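Local coordinates for plasmid Partition par B protein (PDB 1ZX4) that controls the partitioning of plasmids by recognising and binding the cis-acting partition sites on DNA, at residues 15-20 and 43-48; 70-75 and 114-119; 87-92 and 121-126; 135-140 and 151-156. All coordinates share one frame; numbering follows the deposited sequence.

How the contacts relate
This chain is the C-terminal piece of ParB, carrying the helix-turn-helix and the region that meets the second subunit. From the N terminus, contact 1 closes first, bringing residues 43-48 back onto helix 10-22 after a mainly helical excursion of 22 residues. Contacts 2 and 3 follow and cross: 70-75, 87-92, 114-119 and 121-126 alternate along the chain, and both use helix 108-126, with centres 11 Å apart. Contact 4 comes last, as a hairpin closing ten residues. Gln-46 packs on Lys-70 between contacts 1 and 2, Val-75 on Ala-123 between contacts 2 and 3, and Leu-126 on Val-136 between contacts 3 and 4, so the contacts run in a row from the DNA to the sheet.

Contact 1. Residues 15-20 and 43-48; sequences LRLMRM and RALQAA. With nucleotides of chain B; nucleotides of chain A.
Met-18, a selenomethionine, and Leu-45 meet where helix 10-22 crosses helix 38-48; the axes of segments 15-20 and 43-48 pass 8.9 Å apart at 99°. The interface is apolar packing, with no polar bond between the two segments. CG of Met-18 lies 3.5 Å from CD2 of Leu-45. Leu-17 aims CD1 at the methyl of Ala-44, and its CB lies against the same CD2 of Leu-45, although that last pair is modelled too close for its distance to carry weight. Leu-45 has its CG opposite the carbonyl carbon (chi1 -62°), which brings the branch end nearer the other helix than its CB direction suggests. At the margin, CB of Ala-48 lies 4.1 Å from N of Leu-15.

Polar recognition occupies the other side of helix 38-48. Arg-43 leaves away from 15-20, extended from CG to NE, and its NH1 donates to N7 of DG18 of chain B at 2.8 Å, with an N-H...N angle of 164°. N7 lies in the guanidinium plane at its edge. A second contact, NH2 to O6 of that guanine, is modelled too short to be trusted. Methyl C7 of DT17 of chain B sits over the centre of one guanidinium face, 3.7 Å above it. This is base reading by a recognition helix of a helix-turn-helix.

Ile-30 of helix 27-35 backs Leu-17, and Phe-66 of helix 66-78 touches Arg-43 and Ala-47.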
# COMPACT_ATOMS: atom_id res chain seq x y z
N LEU C 15 18.71 -25.98 22.93
CA LEU C 15 18.30 -24.99 23.93
C LEU C 15 19.18 -25.18 25.14
O LEU C 15 19.76 -24.23 25.63
CB LEU C 15 16.84 -25.20 24.34
CG LEU C 15 16.15 -24.32 25.41
CD1 LEU C 15 16.76 -24.52 26.81
CD2 LEU C 15 16.21 -22.87 24.99
N ARG C 16 19.28 -26.41 25.60
CA ARG C 16 20.08 -26.74 26.78
C ARG C 16 21.54 -26.44 26.50
O ARG C 16 22.18 -25.66 27.22
CB ARG C 16 19.92 -28.22 27.12
CG ARG C 16 20.49 -28.65 28.46
CD ARG C 16 20.09 -30.09 28.74
NE ARG C 16 20.48 -30.59 30.05
CZ ARG C 16 20.08 -31.76 30.55
NH1 ARG C 16 19.27 -32.54 29.84
NH2 ARG C 16 20.48 -32.15 31.74
N LEU C 17 22.08 -27.06 25.46
CA LEU C 17 23.47 -26.87 25.10
C LEU C 17 23.85 -25.39 25.08
O LEU C 17 24.99 -25.04 25.35
CB LEU C 17 23.78 -27.54 23.76
CG LEU C 17 23.35 -29.02 23.68
CD1 LEU C 17 24.03 -29.71 22.51
CD2 LEU C 17 23.72 -29.72 24.96
N MSE C 18 22.93 -24.49 24.77
CA MSE C 18 23.31 -23.09 24.79
C MSE C 18 23.28 -22.57 26.21
O MSE C 18 24.16 -21.82 26.62
CB MSE C 18 22.37 -22.27 23.96
CG MSE C 18 22.59 -22.51 22.53
SE MSE C 18 23.10 -20.87 21.83
CE MSE C 18 25.00 -21.02 22.00
N ARG C 19 22.27 -22.97 26.95
CA ARG C 19 22.13 -22.52 28.32
C ARG C 19 23.47 -22.71 29.03
O ARG C 19 23.93 -21.84 29.77
CB ARG C 19 21.03 -23.32 29.00
CG ARG C 19 20.47 -22.68 30.23
CD ARG C 19 19.75 -23.73 31.00
NE ARG C 19 18.63 -24.25 30.24
CZ ARG C 19 18.04 -25.41 30.49
NH1 ARG C 19 18.48 -26.20 31.46
NH2 ARG C 19 16.99 -25.77 29.78
N MSE C 20 24.10 -23.85 28.79
CA MSE C 20 25.40 -24.15 29.39
C MSE C 20 26.43 -23.32 28.65
O MSE C 20 27.21 -22.58 29.25
CB MSE C 20 25.70 -25.63 29.26
CG MSE C 20 24.57 -26.48 29.77
SE MSE C 20 24.92 -28.34 29.55
CE MSE C 20 24.78 -28.90 31.40
N ARG C 43 26.23 -30.22 16.10
CA ARG C 43 24.96 -30.40 15.42
C ARG C 43 23.76 -29.87 16.23
O ARG C 43 22.97 -29.06 15.73
CB ARG C 43 24.79 -31.90 15.10
CG ARG C 43 25.81 -32.47 14.06
CD ARG C 43 25.84 -34.04 14.06
NE ARG C 43 26.83 -34.64 13.15
CZ ARG C 43 27.42 -35.84 13.34
NH1 ARG C 43 27.15 -36.63 14.40
NH2 ARG C 43 28.34 -36.24 12.47
N ALA C 44 23.63 -30.29 17.49
CA ALA C 44 22.52 -29.81 18.30
C ALA C 44 22.44 -28.27 18.40
O ALA C 44 21.34 -27.70 18.41
CB ALA C 44 22.60 -30.42 19.68
N LEU C 45 23.60 -27.60 18.50
CA LEU C 45 23.63 -26.13 18.57
C LEU C 45 23.46 -25.62 17.14
O LEU C 45 22.64 -24.73 16.86
CB LEU C 45 24.95 -25.62 19.16
CG LEU C 45 25.26 -26.05 20.60
CD1 LEU C 45 26.74 -25.87 20.80
CD2 LEU C 45 24.48 -25.27 21.65
N GLN C 46 24.20 -26.22 16.22
CA GLN C 46 24.10 -25.82 14.82
C GLN C 46 22.62 -25.70 14.46
O GLN C 46 22.22 -24.74 13.81
CB GLN C 46 24.77 -26.85 13.92
CG GLN C 46 25.26 -26.26 12.63
CD GLN C 46 26.41 -27.08 12.05
OE1 GLN C 46 27.29 -27.52 12.78
NE2 GLN C 46 26.41 -27.27 10.72
N ALA C 47 21.82 -26.66 14.91
CA ALA C 47 20.38 -26.66 14.66
C ALA C 47 19.66 -25.65 15.51
O ALA C 47 18.81 -24.92 15.02
CB ALA C 47 19.81 -28.03 14.92
N ALA C 48 19.99 -25.60 16.80
CA ALA C 48 19.35 -24.68 17.73
C ALA C 48 19.62 -23.23 17.35
O ALA C 48 19.18 -22.31 18.04
CB ALA C 48 19.84 -24.94 19.16
P DG B 18 26.63 -39.82 18.78
OP1 DG B 18 26.01 -39.90 20.12
OP2 DG B 18 26.74 -38.51 18.09
O5' DG B 18 28.04 -40.51 18.86
C5' DG B 18 28.12 -41.87 19.19
C4' DG B 18 29.37 -42.45 18.60
O4' DG B 18 29.35 -42.24 17.17
C3' DG B 18 30.62 -41.75 19.10
O3' DG B 18 31.62 -42.71 19.35
C2' DG B 18 30.99 -40.79 17.99
C1' DG B 18 30.45 -41.46 16.75
N9 DG B 18 29.94 -40.55 15.74
C8 DG B 18 29.12 -39.46 15.95
N7 DG B 18 28.84 -38.82 14.85
C5 DG B 18 29.50 -39.53 13.86
C6 DG B 18 29.54 -39.32 12.45
O6 DG B 18 29.00 -38.43 11.80
N1 DG B 18 30.31 -40.30 11.80
C2 DG B 18 30.95 -41.34 12.44
N2 DG B 18 31.62 -42.20 11.65
N3 DG B 18 30.93 -41.54 13.76
C4 DG B 18 30.18 -40.60 14.40
P DT B 17 21.77 -38.10 15.97
OP1 DT B 17 20.86 -37.63 17.04
OP2 DT B 17 22.70 -37.15 15.30
O5' DT B 17 22.63 -39.32 16.50
C5' DT B 17 22.96 -40.35 15.58
C4' DT B 17 24.16 -41.11 16.07
O4' DT B 17 24.82 -41.64 14.90
C3' DT B 17 25.15 -40.16 16.72
O3' DT B 17 25.87 -40.76 17.75
C2' DT B 17 26.08 -39.78 15.60
C1' DT B 17 26.06 -40.99 14.68
N1 DT B 17 26.11 -40.59 13.26
C2 DT B 17 26.76 -41.44 12.41
O2 DT B 17 27.24 -42.48 12.78
N3 DT B 17 26.82 -41.02 11.11
C4 DT B 17 26.31 -39.85 10.59
O4 DT B 17 26.43 -39.61 9.38
C5 DT B 17 25.64 -38.98 11.55
C7 DT B 17 25.08 -37.67 11.08
C6 DT B 17 25.55 -39.41 12.82
P DT A 7 32.45 -32.17 4.59
OP1 DT A 7 33.05 -31.87 3.25
OP2 DT A 7 30.97 -32.24 4.75
O5' DT A 7 33.12 -33.52 5.08
C5' DT A 7 34.53 -33.60 5.20
C4' DT A 7 34.96 -35.03 5.37
O4' DT A 7 34.68 -35.47 6.72
C3' DT A 7 34.24 -35.99 4.43
O3' DT A 7 35.20 -36.95 3.94
C2' DT A 7 33.17 -36.61 5.32
C1' DT A 7 33.81 -36.59 6.70
N1 DT A 7 32.87 -36.46 7.86
C2 DT A 7 33.05 -37.32 8.92
O2 DT A 7 33.86 -38.23 8.91
N3 DT A 7 32.23 -37.09 10.01
C4 DT A 7 31.24 -36.12 10.11
O4 DT A 7 30.60 -35.98 11.16
C5 DT A 7 31.05 -35.31 8.93
C7 DT A 7 29.95 -34.29 8.93
C6 DT A 7 31.87 -35.50 7.88

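Contact 2. Residues 70-75 and 114-119; sequences KTLCAV and KILRLI
Across from Leu-116 and Ile-119, Leu-72 and Val-75 lie on a helix running nearly the same way: the axes of 70-75 and 114-119 diverge by 28° and come no closer than 11.1 Å. The paired CA atoms are correspondingly distant, 7.8 Å from Leu-72 CA to Leu-116 CA and 7.9 Å from Val-75 CA to Ile-119 CA. Such spacing makes this a light contact made by the ends of branched side chains.

Leu-72 supplies the central branch. With CG turned opposite the backbone N (chi1 -176°), its CD1 reaches toward the other helix and meets CG2 of Ile-119 at 4.2 Å and CD1 of Leu-116 at 4.3 Å. One turn on, CG1 of Val-75 lies 3.9 Å from the backbone O of Ile-119 and 4.4 Å from its CG2, so the same CG2 is touched by two residues of the facing helix. At the other end Thr-71 presents OG1 to the leucine methyls, 4.0 Å from Leu-116 CD1. That hydroxyl is not left to the apolar surface, since it hydrogen-bonds the carbonyl of Asp-68 in the preceding turn of its own helix.

Leu-54 of the short helix 52-55 touches Leu-72, Val-75 and Ile-119 and thus bridges the two helices. Ile-93 of helix 83-102 also packs on Ile-119, within the helical part of the ParB family region.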
# COMPACT_ATOMS: atom_id res chain seq x y z
N LYS C 70 20.68 -26.97 8.71
CA LYS C 70 21.96 -26.46 8.27
C LYS C 70 21.78 -25.50 7.09
O LYS C 70 22.46 -24.48 7.02
CB LYS C 70 22.86 -27.61 7.85
CG LYS C 70 24.34 -27.31 7.95
CD LYS C 70 25.16 -28.12 6.94
CE LYS C 70 24.83 -29.62 6.95
NZ LYS C 70 25.60 -30.36 5.90
N THR C 71 20.87 -25.84 6.16
CA THR C 71 20.59 -25.00 4.98
C THR C 71 19.49 -23.98 5.30
O THR C 71 19.32 -22.99 4.60
CB THR C 71 20.12 -25.83 3.72
OG1 THR C 71 18.69 -25.79 3.62
CG2 THR C 71 20.57 -27.29 3.82
N LEU C 72 18.74 -24.25 6.37
CA LEU C 72 17.68 -23.35 6.81
C LEU C 72 18.41 -22.23 7.55
O LEU C 72 18.17 -21.05 7.32
CB LEU C 72 16.75 -24.09 7.76
CG LEU C 72 15.54 -23.29 8.23
CD1 LEU C 72 14.60 -23.11 7.06
CD2 LEU C 72 14.83 -24.02 9.35
N CYS C 73 19.33 -22.63 8.43
CA CYS C 73 20.12 -21.68 9.20
C CYS C 73 21.14 -21.05 8.25
O CYS C 73 21.74 -20.02 8.55
CB CYS C 73 20.80 -22.39 10.40
SG CYS C 73 22.61 -22.49 10.28
N ALA C 74 21.31 -21.67 7.09
CA ALA C 74 22.21 -21.14 6.08
C ALA C 74 21.50 -20.01 5.34
O ALA C 74 22.04 -18.92 5.21
CB ALA C 74 22.60 -22.24 5.11
N VAL C 75 20.29 -20.28 4.86
CA VAL C 75 19.48 -19.28 4.15
C VAL C 75 19.27 -18.11 5.10
O VAL C 75 19.22 -16.95 4.69
CB VAL C 75 18.10 -19.86 3.74
CG1 VAL C 75 17.18 -18.76 3.28
CG2 VAL C 75 18.27 -20.88 2.63
N LYS C 114 9.04 -29.90 0.26
CA LYS C 114 8.36 -28.91 -0.58
C LYS C 114 8.55 -27.52 -0.01
O LYS C 114 9.14 -26.65 -0.65
CB LYS C 114 6.86 -29.20 -0.69
CG LYS C 114 6.45 -30.39 -1.52
CD LYS C 114 6.80 -30.13 -2.95
CE LYS C 114 6.36 -31.29 -3.81
NZ LYS C 114 6.67 -31.07 -5.25
N ILE C 115 8.09 -27.34 1.22
CA ILE C 115 8.18 -26.06 1.92
C ILE C 115 9.58 -25.44 1.88
O ILE C 115 9.74 -24.23 1.70
CB ILE C 115 7.73 -26.19 3.41
CG1 ILE C 115 6.26 -26.58 3.49
CG2 ILE C 115 7.96 -24.87 4.17
CD1 ILE C 115 5.64 -27.00 2.17
N LEU C 116 10.58 -26.29 2.08
CA LEU C 116 11.97 -25.85 2.05
C LEU C 116 12.38 -25.50 0.62
O LEU C 116 13.20 -24.61 0.40
CB LEU C 116 12.89 -26.94 2.61
CG LEU C 116 14.40 -26.60 2.54
CD1 LEU C 116 14.71 -25.48 3.51
CD2 LEU C 116 15.24 -27.82 2.87
N ARG C 117 11.83 -26.22 -0.36
CA ARG C 117 12.17 -25.95 -1.75
C ARG C 117 11.94 -24.47 -2.00
O ARG C 117 12.75 -23.78 -2.64
CB ARG C 117 11.27 -26.78 -2.66
CG ARG C 117 12.01 -27.75 -3.57
CD ARG C 117 11.10 -28.91 -3.90
NE ARG C 117 11.61 -29.77 -4.96
CZ ARG C 117 11.13 -30.98 -5.24
NH1 ARG C 117 10.12 -31.48 -4.53
NH2 ARG C 117 11.64 -31.69 -6.24
N LEU C 118 10.82 -23.97 -1.48
CA LEU C 118 10.43 -22.57 -1.63
C LEU C 118 11.34 -21.66 -0.84
O LEU C 118 11.91 -20.71 -1.36
CB LEU C 118 9.01 -22.37 -1.11
CG LEU C 118 7.92 -22.91 -2.02
CD1 LEU C 118 6.71 -23.31 -1.18
CD2 LEU C 118 7.57 -21.86 -3.09
N ILE C 119 11.47 -21.95 0.45
CA ILE C 119 12.30 -21.14 1.31
C ILE C 119 13.66 -20.86 0.68
O ILE C 119 14.25 -19.80 0.88
CB ILE C 119 12.44 -21.82 2.70
CG1 ILE C 119 11.04 -21.82 3.31
CG2 ILE C 119 13.44 -21.09 3.61
CD1 ILE C 119 10.87 -22.58 4.61

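Contact 3. Residues 87-92 and 121-126; sequences DQLIQN and KEASLL
A chi1 of 170° sets CG of Leu-89 opposite its backbone N and carries both methyls across to residues 121-126 of helix 108-126, while a chi1 of -66° at Asn-92 turns its side chain across that of Glu-122. The two leucine branches divide the work. CD2 rests on the methyl of Ala-123 at 3.5 Å, and CD1 touches both CB of Glu-122 and CD1 of Leu-126, the latter at 3.5 Å; the two leucines cross at about a right angle.

CB of Asn-92 makes the nearest approach to the carboxylate of Glu-122, 3.6 Å from OE1, and the amide plane lies stacked on it, turned by only 11°. The carboxylate has a partner on its own helix: NZ of Lys-121 forms a salt bridge with OE2 at 3.1 Å, approaching from above the carboxylate plane. Its charge would therefore be partly balanced although Glu-122 is buried.

The two segments cross steeply, at 123°, with axes 9.7 Å apart, joining helix 83-102 to the end of helix 108-126. Met-79 packs on Leu-89 and Ala-123, and strand 136-141 covers Asn-92 and Leu-126 through Thr-138 and Val-136.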
# COMPACT_ATOMS: atom_id res chain seq x y z
N ASP C 87 10.82 -11.43 7.06
CA ASP C 87 9.45 -10.94 6.94
C ASP C 87 9.00 -11.02 5.49
O ASP C 87 8.00 -11.67 5.16
CB ASP C 87 9.35 -9.48 7.43
CG ASP C 87 8.42 -9.32 8.63
OD1 ASP C 87 7.32 -9.91 8.61
OD2 ASP C 87 8.78 -8.60 9.59
N GLN C 88 9.75 -10.35 4.63
CA GLN C 88 9.47 -10.29 3.20
C GLN C 88 9.32 -11.63 2.51
O GLN C 88 8.32 -11.87 1.83
CB GLN C 88 10.55 -9.45 2.50
CG GLN C 88 10.72 -9.73 1.01
CD GLN C 88 12.04 -10.42 0.68
OE1 GLN C 88 12.37 -11.46 1.26
NE2 GLN C 88 12.81 -9.84 -0.23
N LEU C 89 10.31 -12.50 2.67
CA LEU C 89 10.30 -13.82 2.05
C LEU C 89 9.03 -14.58 2.39
O LEU C 89 8.36 -15.11 1.50
CB LEU C 89 11.50 -14.65 2.49
CG LEU C 89 11.44 -16.12 2.08
CD1 LEU C 89 11.24 -16.23 0.58
CD2 LEU C 89 12.71 -16.84 2.50
N ILE C 90 8.73 -14.66 3.68
CA ILE C 90 7.53 -15.35 4.14
C ILE C 90 6.39 -14.91 3.24
O ILE C 90 5.77 -15.71 2.54
CB ILE C 90 7.15 -14.91 5.54
CG1 ILE C 90 8.36 -14.97 6.46
CG2 ILE C 90 6.03 -15.78 6.06
CD1 ILE C 90 8.15 -14.19 7.73
N GLN C 91 6.13 -13.61 3.28
CA GLN C 91 5.08 -13.01 2.48
C GLN C 91 5.04 -13.70 1.11
O GLN C 91 4.02 -14.26 0.71
CB GLN C 91 5.37 -11.51 2.30
CG GLN C 91 5.73 -10.76 3.59
CD GLN C 91 4.67 -10.88 4.68
OE1 GLN C 91 3.51 -10.50 4.51
NE2 GLN C 91 5.08 -11.41 5.83
N ASN C 92 6.18 -13.68 0.43
CA ASN C 92 6.31 -14.27 -0.90
C ASN C 92 5.87 -15.74 -1.03
O ASN C 92 4.97 -16.05 -1.81
CB ASN C 92 7.75 -14.14 -1.38
CG ASN C 92 8.15 -12.70 -1.62
OD1 ASN C 92 7.68 -12.06 -2.56
ND2 ASN C 92 9.02 -12.17 -0.77
N LYS C 121 14.44 -21.44 -2.94
CA LYS C 121 14.24 -20.81 -4.25
C LYS C 121 13.82 -19.34 -4.15
O LYS C 121 14.45 -18.45 -4.74
CB LYS C 121 13.21 -21.59 -5.07
CG LYS C 121 11.75 -21.15 -4.89
CD LYS C 121 11.43 -19.91 -5.74
CE LYS C 121 10.02 -19.39 -5.50
NZ LYS C 121 9.74 -18.21 -6.38
N GLU C 122 12.75 -19.09 -3.41
CA GLU C 122 12.25 -17.74 -3.26
C GLU C 122 13.32 -16.86 -2.65
O GLU C 122 13.62 -15.78 -3.15
CB GLU C 122 11.01 -17.73 -2.38
CG GLU C 122 9.80 -17.11 -3.05
CD GLU C 122 10.11 -15.79 -3.71
OE1 GLU C 122 10.85 -14.98 -3.10
OE2 GLU C 122 9.62 -15.55 -4.83
N ALA C 123 13.92 -17.33 -1.57
CA ALA C 123 14.97 -16.58 -0.92
C ALA C 123 16.12 -16.35 -1.90
O ALA C 123 16.77 -15.31 -1.88
CB ALA C 123 15.46 -17.32 0.31
N SER C 124 16.36 -17.33 -2.77
CA SER C 124 17.43 -17.25 -3.75
C SER C 124 17.00 -16.47 -4.99
O SER C 124 17.75 -16.35 -5.96
CB SER C 124 17.89 -18.66 -4.16
OG SER C 124 18.96 -18.61 -5.09
N LEU C 125 15.79 -15.94 -4.94
CA LEU C 125 15.25 -15.16 -6.05
C LEU C 125 15.23 -13.70 -5.58
O LEU C 125 15.36 -12.77 -6.38
CB LEU C 125 13.83 -15.67 -6.37
CG LEU C 125 13.11 -15.22 -7.65
CD1 LEU C 125 11.96 -16.19 -7.91
CD2 LEU C 125 12.59 -13.78 -7.51
N LEU C 126 15.09 -13.53 -4.27
CA LEU C 126 15.06 -12.21 -3.66
C LEU C 126 16.49 -11.77 -3.47
O LEU C 126 16.79 -10.58 -3.51
CB LEU C 126 14.38 -12.28 -2.30
CG LEU C 126 13.03 -13.01 -2.32
CD1 LEU C 126 12.60 -13.35 -0.91
CD2 LEU C 126 12.01 -12.13 -3.03

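Contact 4. Residues 135-140 and 151-156; sequences SVVTEL and RKRVKG
Val-136 and Val-154 bond each other in both directions: N of Val-136 donates to O of Val-154 at 2.7 Å, with an N-H...O angle of 165°, and N of Val-154 returns a bond to O of Val-136. Two residues further on, Thr-138 and Lys-152 do the same, with Thr-138 N to Lys-152 O at 2.8 Å and Lys-152 N to Thr-138 O at 2.9 Å. Between these hydrogen-bonded pairs stands the non-hydrogen-bonded pair Val-137 and Arg-153, whose CA atoms are 4.0 Å apart.

The pairing defines the beta hairpin of strands 136-141 and 149-154, whose segments 136-139 and 151-154 run at 165° to each other; strand 158-164 extends it to a three-stranded antiparallel sheet. Its two faces differ. On one, Val-137 and Arg-153 project together, so that CG1 of the valine flanks the arginine chain near NE. Arg-151 shares this face, and both arginines form salt bridges with OE1 of Glu-162 on the third strand.

On the other face are Val-136, Thr-138, Lys-152 and Val-154. Here Lys-152, extended beyond CG, carries NZ to a salt bridge with Asp-175 of the second subunit, consistent with a dimer-forming surface. CD1 of Leu-140 folds back to CB of Lys-152 at 3.4 Å, and Leu-140 also packs on Leu-182 of that subunit.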
# COMPACT_ATOMS: atom_id res chain seq x y z
N SER C 135 14.04 -3.59 -8.41
CA SER C 135 12.85 -3.46 -7.59
C SER C 135 12.22 -4.81 -7.38
O SER C 135 12.01 -5.55 -8.33
CB SER C 135 11.85 -2.53 -8.25
OG SER C 135 10.71 -2.40 -7.44
N VAL C 136 11.90 -5.12 -6.13
CA VAL C 136 11.29 -6.40 -5.80
C VAL C 136 9.92 -6.17 -5.24
O VAL C 136 9.77 -5.40 -4.29
CB VAL C 136 12.07 -7.14 -4.72
CG1 VAL C 136 11.51 -8.55 -4.57
CG2 VAL C 136 13.54 -7.16 -5.06
N VAL C 137 8.93 -6.85 -5.81
CA VAL C 137 7.55 -6.70 -5.35
C VAL C 137 6.96 -8.01 -4.88
O VAL C 137 7.25 -9.06 -5.43
CB VAL C 137 6.64 -6.18 -6.45
CG1 VAL C 137 7.08 -4.81 -6.90
CG2 VAL C 137 6.65 -7.14 -7.60
N THR C 138 6.13 -7.92 -3.86
CA THR C 138 5.46 -9.07 -3.27
C THR C 138 4.01 -8.65 -3.18
O THR C 138 3.70 -7.58 -2.64
CB THR C 138 5.97 -9.33 -1.88
OG1 THR C 138 5.64 -8.22 -1.04
CG2 THR C 138 7.47 -9.48 -1.89
N GLU C 139 3.12 -9.47 -3.72
CA GLU C 139 1.71 -9.14 -3.70
C GLU C 139 1.15 -9.46 -2.32
O GLU C 139 1.13 -10.61 -1.93
CB GLU C 139 0.97 -9.90 -4.83
CG GLU C 139 0.18 -8.95 -5.77
CD GLU C 139 -0.45 -9.64 -6.98
OE1 GLU C 139 0.31 -10.11 -7.85
OE2 GLU C 139 -1.71 -9.71 -7.07
N LEU C 140 0.75 -8.42 -1.60
CA LEU C 140 0.19 -8.54 -0.26
C LEU C 140 -1.04 -9.43 -0.17
O LEU C 140 -1.18 -10.19 0.78
CB LEU C 140 -0.15 -7.16 0.30
CG LEU C 140 1.01 -6.34 0.88
CD1 LEU C 140 2.16 -6.34 -0.08
CD2 LEU C 140 0.57 -4.90 1.15
N ARG C 151 -0.06 -4.81 -3.10
CA ARG C 151 1.32 -5.28 -3.11
C ARG C 151 2.30 -4.25 -2.60
O ARG C 151 1.98 -3.06 -2.46
CB ARG C 151 1.71 -5.75 -4.50
CG ARG C 151 1.40 -4.77 -5.60
CD ARG C 151 1.49 -5.47 -6.95
NE ARG C 151 0.88 -4.74 -8.07
CZ ARG C 151 1.22 -3.52 -8.45
NH1 ARG C 151 2.19 -2.85 -7.82
NH2 ARG C 151 0.62 -2.97 -9.49
N LYS C 152 3.51 -4.74 -2.32
CA LYS C 152 4.57 -3.91 -1.80
C LYS C 152 5.70 -4.08 -2.76
O LYS C 152 5.85 -5.15 -3.39
CB LYS C 152 4.95 -4.36 -0.38
CG LYS C 152 6.11 -3.58 0.17
CD LYS C 152 6.63 -4.30 1.41
CE LYS C 152 7.92 -3.69 1.97
NZ LYS C 152 8.62 -4.55 2.98
N ARG C 153 6.46 -3.01 -2.91
CA ARG C 153 7.59 -2.97 -3.81
C ARG C 153 8.75 -2.31 -3.13
O ARG C 153 8.69 -1.12 -2.84
CB ARG C 153 7.19 -2.23 -5.07
CG ARG C 153 8.24 -1.28 -5.70
CD ARG C 153 7.61 -0.73 -6.95
NE ARG C 153 7.21 -1.81 -7.86
CZ ARG C 153 6.31 -1.66 -8.82
NH1 ARG C 153 5.71 -0.49 -8.97
NH2 ARG C 153 6.03 -2.66 -9.66
N VAL C 154 9.82 -3.07 -2.88
CA VAL C 154 11.04 -2.55 -2.26
C VAL C 154 12.10 -2.62 -3.34
O VAL C 154 12.41 -3.68 -3.85
CB VAL C 154 11.52 -3.39 -1.07
CG1 VAL C 154 12.72 -2.75 -0.42
CG2 VAL C 154 10.41 -3.54 -0.06
N LYS C 155 12.64 -1.46 -3.68
CA LYS C 155 13.68 -1.34 -4.70
C LYS C 155 14.73 -0.49 -4.05
O LYS C 155 14.87 0.70 -4.33
CB LYS C 155 13.14 -0.65 -5.95
CG LYS C 155 12.46 0.71 -5.69
CD LYS C 155 11.90 1.39 -6.96
CE LYS C 155 11.25 2.78 -6.68
NZ LYS C 155 10.86 3.53 -7.93
N GLY C 156 15.44 -1.08 -3.10
CA GLY C 156 16.48 -0.33 -2.42
C GLY C 156 16.09 0.13 -1.04
O GLY C 156 15.63 -0.66 -0.24